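Local coordinates for protein carbamate kinase (Mycoplasma penetrans, PDB 4AXS) that probably catalyses the reversible transfer of phosphate from carbamoyl phosphate to ADP, making ATP and carbamate in the arginine deiminase pathway, at residues Asp255-Asp260 with Ala310-Leu315; Ala276-Ile281 with Ala297-Val302. All blocks are in the same frame, centred on the assembly; numbering follows the deposited sequence.

Contact 1: Asp255-Asp260 with Ala310-Leu315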
ATOM      1  N   ASP A 255      21.009 -11.291  20.533  1.00 52.94           N
ATOM      2  CA  ASP A 255      22.296 -10.605  20.411  1.00 53.66           C
ATOM      3  C   ASP A 255      23.248 -11.334  19.452  1.00 51.61           C
ATOM      4  O   ASP A 255      23.988 -10.699  18.694  1.00 47.33           O
ATOM      5  CB  ASP A 255      22.938 -10.439  21.787  1.00 52.34           C
ATOM      6  CG  ASP A 255      23.063 -11.757  22.533  1.00 60.60           C
ATOM      7  OD1 ASP A 255      22.316 -12.708  22.188  1.00 56.71           O
ATOM      8  OD2 ASP A 255      23.912 -11.845  23.459  1.00 57.31           O
ATOM      9  N   TYR A 256      23.215 -12.667  19.494  1.00 51.77           N
ATOM     10  CA  TYR A 256      23.968 -13.512  18.562  1.00 51.35           C
ATOM     11  C   TYR A 256      23.161 -14.752  18.229  1.00 53.85           C
ATOM     12  O   TYR A 256      22.299 -15.180  19.016  1.00 53.86           O
ATOM     13  CB  TYR A 256      25.303 -13.960  19.176  1.00 51.92           C
ATOM     14  CG  TYR A 256      26.156 -12.825  19.675  1.00 44.93           C
ATOM     15  CD1 TYR A 256      27.050 -12.178  18.830  1.00 43.10           C
ATOM     16  CD2 TYR A 256      26.058 -12.393  20.986  1.00 46.11           C
ATOM     17  CE1 TYR A 256      27.827 -11.131  19.282  1.00 46.05           C
ATOM     18  CE2 TYR A 256      26.830 -11.349  21.453  1.00 49.44           C
ATOM     19  CZ  TYR A 256      27.712 -10.720  20.599  1.00 50.34           C
ATOM     20  OH  TYR A 256      28.476  -9.680  21.072  1.00 53.46           O
ATOM     21  N   VAL A 257      23.433 -15.350  17.073  1.00 48.69           N
ATOM     22  CA  VAL A 257      22.897 -16.680  16.834  1.00 51.21           C
ATOM     23  C   VAL A 257      23.848 -17.683  17.483  1.00 45.78           C
ATOM     24  O   VAL A 257      25.055 -17.634  17.281  1.00 47.21           O
ATOM     25  CB  VAL A 257      22.650 -16.995  15.334  1.00 49.26           C
ATOM     26  CG1 VAL A 257      23.103 -15.831  14.447  1.00 44.50           C
ATOM     27  CG2 VAL A 257      23.299 -18.346  14.927  1.00 39.70           C
ATOM     28  N   TYR A 258      23.294 -18.570  18.294  1.00 49.84           N
ATOM     29  CA  TYR A 258      24.106 -19.531  19.020  1.00 54.09           C
ATOM     30  C   TYR A 258      24.119 -20.899  18.343  1.00 51.35           C
ATOM     31  O   TYR A 258      23.219 -21.238  17.571  1.00 47.24           O
ATOM     32  CB  TYR A 258      23.637 -19.634  20.475  1.00 49.25           C
ATOM     33  CG  TYR A 258      24.005 -18.421  21.308  1.00 57.47           C
ATOM     34  CD1 TYR A 258      23.279 -17.242  21.213  1.00 55.72           C
ATOM     35  CD2 TYR A 258      25.088 -18.451  22.182  1.00 61.25           C
ATOM     36  CE1 TYR A 258      23.614 -16.131  21.966  1.00 53.69           C
ATOM     37  CE2 TYR A 258      25.429 -17.341  22.943  1.00 56.79           C
ATOM     38  CZ  TYR A 258      24.686 -16.182  22.827  1.00 61.65           C
ATOM     39  OH  TYR A 258      25.018 -15.068  23.576  1.00 64.44           O
ATOM     40  N   VAL A 259      25.172 -21.664  18.606  1.00 51.05           N
ATOM     41  CA  VAL A 259      25.184 -23.076  18.247  1.00 53.40           C
ATOM     42  C   VAL A 259      25.305 -23.907  19.530  1.00 51.14           C
ATOM     43  O   VAL A 259      25.858 -23.443  20.525  1.00 51.14           O
ATOM     44  CB  VAL A 259      26.280 -23.422  17.189  1.00 52.07           C
ATOM     45  CG1 VAL A 259      25.860 -22.911  15.801  1.00 46.71           C
ATOM     46  CG2 VAL A 259      27.647 -22.855  17.594  1.00 41.91           C
ATOM     47  N   ASP A 260      24.742 -25.110  19.515  1.00 55.12           N
ATOM     48  CA  ASP A 260      24.787 -25.991  20.678  1.00 59.43           C
ATOM     49  C   ASP A 260      24.148 -25.357  21.900  1.00 58.89           C
ATOM     50  O   ASP A 260      24.635 -25.543  23.010  1.00 60.47           O
ATOM     51  CB  ASP A 260      26.236 -26.358  21.022  1.00 55.69           C
ATOM     52  CG  ASP A 260      26.865 -27.302  20.012  1.00 58.57           C
ATOM     53  OD1 ASP A 260      26.179 -28.240  19.548  1.00 54.71           O
ATOM     54  OD2 ASP A 260      28.057 -27.098  19.689  1.00 60.56           O
ATOM     55  N   ALA A 310      26.023  -9.995   5.945  1.00 53.27           N
ATOM     56  CA  ALA A 310      24.651 -10.047   6.438  1.00 50.76           C
ATOM     57  C   ALA A 310      24.703 -10.056   7.947  1.00 51.52           C
ATOM     58  O   ALA A 310      25.467 -10.817   8.553  1.00 55.12           O
ATOM     59  CB  ALA A 310      23.917 -11.280   5.908  1.00 46.82           C
ATOM     60  N   ILE A 311      23.909  -9.200   8.568  1.00 47.65           N
ATOM     61  CA  ILE A 311      23.986  -9.093  10.008  1.00 49.79           C
ATOM     62  C   ILE A 311      22.688  -9.520  10.642  1.00 46.65           C
ATOM     63  O   ILE A 311      21.638  -9.013  10.291  1.00 46.33           O
ATOM     64  CB  ILE A 311      24.330  -7.667  10.449  1.00 51.04           C
ATOM     65  CG1 ILE A 311      25.687  -7.253   9.874  1.00 46.80           C
ATOM     66  CG2 ILE A 311      24.347  -7.577  11.974  1.00 49.46           C
ATOM     67  CD1 ILE A 311      26.010  -5.784  10.046  1.00 48.53           C
ATOM     68  N   ILE A 312      22.773 -10.470  11.567  1.00 45.05           N
ATOM     69  CA  ILE A 312      21.619 -10.898  12.338  1.00 44.89           C
ATOM     70  C   ILE A 312      21.738 -10.415  13.775  1.00 45.59           C
ATOM     71  O   ILE A 312      22.279 -11.111  14.621  1.00 52.33           O
ATOM     72  CB  ILE A 312      21.464 -12.428  12.338  1.00 42.98           C
ATOM     73  CG1 ILE A 312      21.245 -12.948  10.919  1.00 45.17           C
ATOM     74  CG2 ILE A 312      20.307 -12.848  13.212  1.00 42.02           C
ATOM     75  CD1 ILE A 312      20.745 -14.381  10.886  1.00 39.85           C
ATOM     76  N   ALA A 313      21.226  -9.219  14.049  1.00 52.44           N
ATOM     77  CA  ALA A 313      21.307  -8.643  15.387  1.00 44.67           C
ATOM     78  C   ALA A 313      19.954  -8.130  15.885  1.00 47.91           C
ATOM     79  O   ALA A 313      18.973  -8.098  15.136  1.00 48.69           O
ATOM     80  CB  ALA A 313      22.347  -7.533  15.419  1.00 43.48           C
ATOM     81  N   ASP A 314      19.918  -7.722  17.154  1.00 49.13           N
ATOM     82  CA  ASP A 314      18.700  -7.221  17.789  1.00 51.02           C
ATOM     83  C   ASP A 314      18.513  -5.732  17.528  1.00 54.97           C
ATOM     84  O   ASP A 314      19.440  -5.042  17.108  1.00 55.93           O
ATOM     85  CB  ASP A 314      18.656  -7.614  19.269  1.00 53.13           C
ATOM     86  CG  ASP A 314      17.440  -7.034  20.003  1.00 60.21           C
ATOM     87  OD1 ASP A 314      16.373  -6.845  19.374  1.00 58.66           O
ATOM     88  OD2 ASP A 314      17.544  -6.774  21.224  1.00 64.54           O
ATOM     89  N   LEU A 315      17.292  -5.257  17.762  1.00 57.83           N
ATOM     90  CA  LEU A 315      16.948  -3.845  17.624  1.00 58.42           C
ATOM     91  C   LEU A 315      17.671  -2.803  18.474  1.00 58.21           C
ATOM     92  O   LEU A 315      18.067  -1.745  17.978  1.00 59.83           O
ATOM     93  CB  LEU A 315      15.508  -3.639  18.091  1.00 58.78           C
ATOM     94  CG  LEU A 315      14.408  -3.839  17.044  1.00 59.81           C
ATOM     95  CD1 LEU A 315      14.197  -2.568  16.224  1.00 53.83           C
ATOM     96  CD2 LEU A 315      14.725  -5.044  16.155  1.00 59.45           C
TER
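At the C-terminal end of strand 309-313, the last parallel strand of the large sheet, next to antiparallel 328-330, Ile312 faces Val257, which leads into the small hairpin of strands 258-259 and 267-268. The meeting is loose: Val257 CG1 lies 4.3 Å from Ile312 CG2, one methyl group opposite another. On the isoleucine, CG2 is the branch anti to the backbone N (chi1 -62°) and makes the nearest approach, with the CD1 end only slightly farther from the same valine methyl. Val257 has its CG1 almost eclipsed with its own N (chi1 3°), an unfavourable rotation that may reflect strain or the limits of the model. The backbones come close a little farther along, with Asp255 CA 5.5 Å from Ala313 CA, but they do not pair as strands.

Topologically, the chain leaves strand 247-251, makes this hairpin and two helices, and returns as strand 309-313 parallel to and beside the strand it left. It is thus an elaborated beta-alpha-beta crossover of the amino acid kinase fold. Val257 also packs on Leu269 and Phe286, while Ile312 rests on Lys294 and Ile295, so both side chains are buried, between the loop residues and helix 292-302.

The Asp255 side chain leaves the backbone pointing away from 310-315, and its carboxylate bonds within its own segment. Its OD1 takes a weak, bent bond from Tyr256 N (2.8 Å, 133°) and also sits in the plane of the Tyr258 ring, at its edge. Asp255 OD2 has a long, weak bond to Tyr258 OH at 3.4 Å.

Contact 2: Ala276-Ile281 with Ala297-Val302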
ATOM      1  N   ALA A 276      30.600 -23.044   6.977  1.00 42.41           N
ATOM      2  CA  ALA A 276      30.296 -23.491   8.344  1.00 40.68           C
ATOM      3  C   ALA A 276      28.789 -23.581   8.592  1.00 42.42           C
ATOM      4  O   ALA A 276      28.297 -24.559   9.169  1.00 38.11           O
ATOM      5  CB  ALA A 276      30.948 -22.579   9.362  1.00 34.33           C
ATOM      6  N   LEU A 277      28.058 -22.555   8.151  1.00 42.96           N
ATOM      7  CA  LEU A 277      26.606 -22.547   8.311  1.00 39.11           C
ATOM      8  C   LEU A 277      26.002 -23.802   7.721  1.00 41.55           C
ATOM      9  O   LEU A 277      25.073 -24.377   8.280  1.00 42.99           O
ATOM     10  CB  LEU A 277      25.986 -21.310   7.688  1.00 41.91           C
ATOM     11  CG  LEU A 277      25.828 -20.115   8.632  1.00 43.55           C
ATOM     12  CD1 LEU A 277      25.672 -20.572  10.070  1.00 33.63           C
ATOM     13  CD2 LEU A 277      26.979 -19.158   8.512  1.00 45.87           C
ATOM     14  N   ASN A 278      26.561 -24.256   6.609  1.00 41.74           N
ATOM     15  CA  ASN A 278      26.101 -25.511   6.015  1.00 48.34           C
ATOM     16  C   ASN A 278      26.235 -26.742   6.923  1.00 46.04           C
ATOM     17  O   ASN A 278      25.319 -27.564   7.009  1.00 43.33           O
ATOM     18  CB  ASN A 278      26.729 -25.720   4.629  1.00 45.73           C
ATOM     19  CG  ASN A 278      26.050 -24.857   3.559  1.00 54.77           C
ATOM     20  OD1 ASN A 278      26.707 -24.129   2.812  1.00 53.39           O
ATOM     21  ND2 ASN A 278      24.718 -24.914   3.513  1.00 48.39           N
ATOM     22  N   ASN A 279      27.363 -26.852   7.618  1.00 44.74           N
ATOM     23  CA  ASN A 279      27.527 -27.900   8.618  1.00 41.46           C
ATOM     24  C   ASN A 279      26.592 -27.694   9.802  1.00 44.40           C
ATOM     25  O   ASN A 279      25.856 -28.609  10.196  1.00 45.03           O
ATOM     26  CB  ASN A 279      28.978 -27.971   9.086  1.00 39.55           C
ATOM     27  CG  ASN A 279      29.924 -28.290   7.955  1.00 44.44           C
ATOM     28  OD1 ASN A 279      29.635 -29.158   7.128  1.00 43.19           O
ATOM     29  ND2 ASN A 279      31.058 -27.588   7.900  1.00 44.09           N
ATOM     30  N   PHE A 280      26.613 -26.490  10.365  1.00 41.41           N
ATOM     31  CA  PHE A 280      25.713 -26.176  11.466  1.00 45.32           C
ATOM     32  C   PHE A 280      24.280 -26.578  11.116  1.00 47.63           C
ATOM     33  O   PHE A 280      23.543 -27.113  11.953  1.00 49.85           O
ATOM     34  CB  PHE A 280      25.777 -24.686  11.806  1.00 45.07           C
ATOM     35  CG  PHE A 280      27.035 -24.276  12.515  1.00 44.04           C
ATOM     36  CD1 PHE A 280      27.640 -25.131  13.443  1.00 45.22           C
ATOM     37  CD2 PHE A 280      27.602 -23.028  12.281  1.00 38.23           C
ATOM     38  CE1 PHE A 280      28.814 -24.753  14.121  1.00 39.61           C
ATOM     39  CE2 PHE A 280      28.769 -22.641  12.954  1.00 42.74           C
ATOM     40  CZ  PHE A 280      29.378 -23.511  13.876  1.00 40.32           C
ATOM     41  N   ILE A 281      23.896 -26.323   9.869  1.00 46.60           N
ATOM     42  CA  ILE A 281      22.562 -26.649   9.376  1.00 46.87           C
ATOM     43  C   ILE A 281      22.371 -28.161   9.260  1.00 48.21           C
ATOM     44  O   ILE A 281      21.293 -28.690   9.543  1.00 49.06           O
ATOM     45  CB  ILE A 281      22.316 -25.988   8.001  1.00 49.70           C
ATOM     46  CG1 ILE A 281      22.241 -24.467   8.147  1.00 41.78           C
ATOM     47  CG2 ILE A 281      21.056 -26.547   7.344  1.00 46.58           C
ATOM     48  CD1 ILE A 281      22.269 -23.733   6.837  1.00 38.34           C
ATOM     49  N   ALA A 297      18.459 -17.341   4.152  1.00 38.68           N
ATOM     50  CA  ALA A 297      18.319 -16.087   3.411  1.00 41.48           C
ATOM     51  C   ALA A 297      19.572 -15.210   3.495  1.00 39.46           C
ATOM     52  O   ALA A 297      19.923 -14.535   2.536  1.00 45.12           O
ATOM     53  CB  ALA A 297      17.084 -15.310   3.886  1.00 41.35           C
ATOM     54  N   ALA A 298      20.238 -15.207   4.642  1.00 40.20           N
ATOM     55  CA  ALA A 298      21.467 -14.434   4.783  1.00 42.37           C
ATOM     56  C   ALA A 298      22.572 -15.035   3.923  1.00 43.59           C
ATOM     57  O   ALA A 298      23.410 -14.315   3.378  1.00 44.37           O
ATOM     58  CB  ALA A 298      21.894 -14.368   6.232  1.00 38.95           C
ATOM     59  N   MET A 299      22.558 -16.360   3.808  1.00 42.42           N
ATOM     60  CA  MET A 299      23.527 -17.080   2.985  1.00 45.06           C
ATOM     61  C   MET A 299      23.280 -16.769   1.507  1.00 51.41           C
ATOM     62  O   MET A 299      24.206 -16.410   0.765  1.00 47.32           O
ATOM     63  CB  MET A 299      23.436 -18.592   3.260  1.00 38.48           C
ATOM     64  CG  MET A 299      23.932 -18.966   4.662  1.00 43.56           C
ATOM     65  SD  MET A 299      23.556 -20.611   5.331  1.00 47.74           S
ATOM     66  CE  MET A 299      24.330 -21.752   4.186  1.00 39.97           C
ATOM     67  N   GLY A 300      22.018 -16.880   1.096  1.00 45.60           N
ATOM     68  CA  GLY A 300      21.647 -16.658  -0.287  1.00 43.54           C
ATOM     69  C   GLY A 300      22.119 -15.320  -0.822  1.00 44.21           C
ATOM     70  O   GLY A 300      22.348 -15.172  -2.023  1.00 42.09           O
ATOM     71  N   PHE A 301      22.274 -14.346   0.071  1.00 48.11           N
ATOM     72  CA  PHE A 301      22.638 -12.991  -0.334  1.00 48.64           C
ATOM     73  C   PHE A 301      24.151 -12.780  -0.436  1.00 50.66           C
ATOM     74  O   PHE A 301      24.633 -12.220  -1.425  1.00 47.55           O
ATOM     75  CB  PHE A 301      22.009 -11.953   0.602  1.00 45.45           C
ATOM     76  CG  PHE A 301      22.583 -10.566   0.444  1.00 51.05           C
ATOM     77  CD1 PHE A 301      22.319  -9.813  -0.696  1.00 47.74           C
ATOM     78  CD2 PHE A 301      23.382 -10.016   1.439  1.00 52.82           C
ATOM     79  CE1 PHE A 301      22.846  -8.547  -0.846  1.00 46.79           C
ATOM     80  CE2 PHE A 301      23.908  -8.745   1.299  1.00 53.55           C
ATOM     81  CZ  PHE A 301      23.638  -8.008   0.151  1.00 53.54           C
ATOM     82  N   VAL A 302      24.897 -13.228   0.577  1.00 53.01           N
ATOM     83  CA  VAL A 302      26.356 -13.043   0.576  1.00 55.56           C
ATOM     84  C   VAL A 302      27.089 -14.050  -0.306  1.00 53.57           C
ATOM     85  O   VAL A 302      28.237 -13.821  -0.680  1.00 53.85           O
ATOM     86  CB  VAL A 302      26.977 -13.101   1.998  1.00 51.21           C
ATOM     87  CG1 VAL A 302      26.325 -12.083   2.909  1.00 50.75           C
ATOM     88  CG2 VAL A 302      26.881 -14.514   2.586  1.00 48.62           C
TER
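Met299 reaches out of helix 292-302 to meet Leu277, Asn278 and Ile281 on helix 274-282, two helices that run nearly antiparallel (156° between the short segments). From CB the chain leaves with CG anti to the carbonyl carbon (chi1 -69°) and continues extended through chi2, bridging the gap between axes 11.6 Å apart. SD is the first atom to touch: it lies 3.5 Å from Leu277 CB, near the root of that side chain, and 3.7 Å from Ile281 CD1, which comes from the other helix tip to tip. Rotation about CG-SD (chi3 61°) bends the chain, and CE lands 3.9 Å from Leu277 CB and 3.9 Å from Ile281 CD1. CE also lies against the amide end of Asn278, with Met299 CE 3.6 Å from Asn278 CG. The thioether end therefore lies against Leu277 and Ile281, one helical turn apart, with the Asn278 side chain beside its methyl.

Beyond the methionine, Leu277 packs on Val272 and Phe286, in the connections flanking its helix. Helix 292-302 lies on the large sheet, where Ala298 and Val302 touch Ala310 of strand 309-313 and Ile330 of strand 328-330, while Ala297 and Phe301 pack against helix 232-242.

Contact 2 falls entirely within the chain between the two segments of contact 1, and their centres are 13 Å apart. They touch directly. Val259 CG1 of the hairpin strand is 3.7 Å from Phe280 CD1, on helix 274-282, and Ala310 CB is 3.7 Å from Ala298 CB, where helix 292-302 lies on the sheet strand that follows it. Phe286 is shared as well, touching Val257 from one contact and Leu277 and Phe280 from the other. Hairpin, helix pair and strand thus form one continuous block of the fold. In amino acid kinases the C-terminal part generally binds the nucleotide, so the block probably belongs to that lobe.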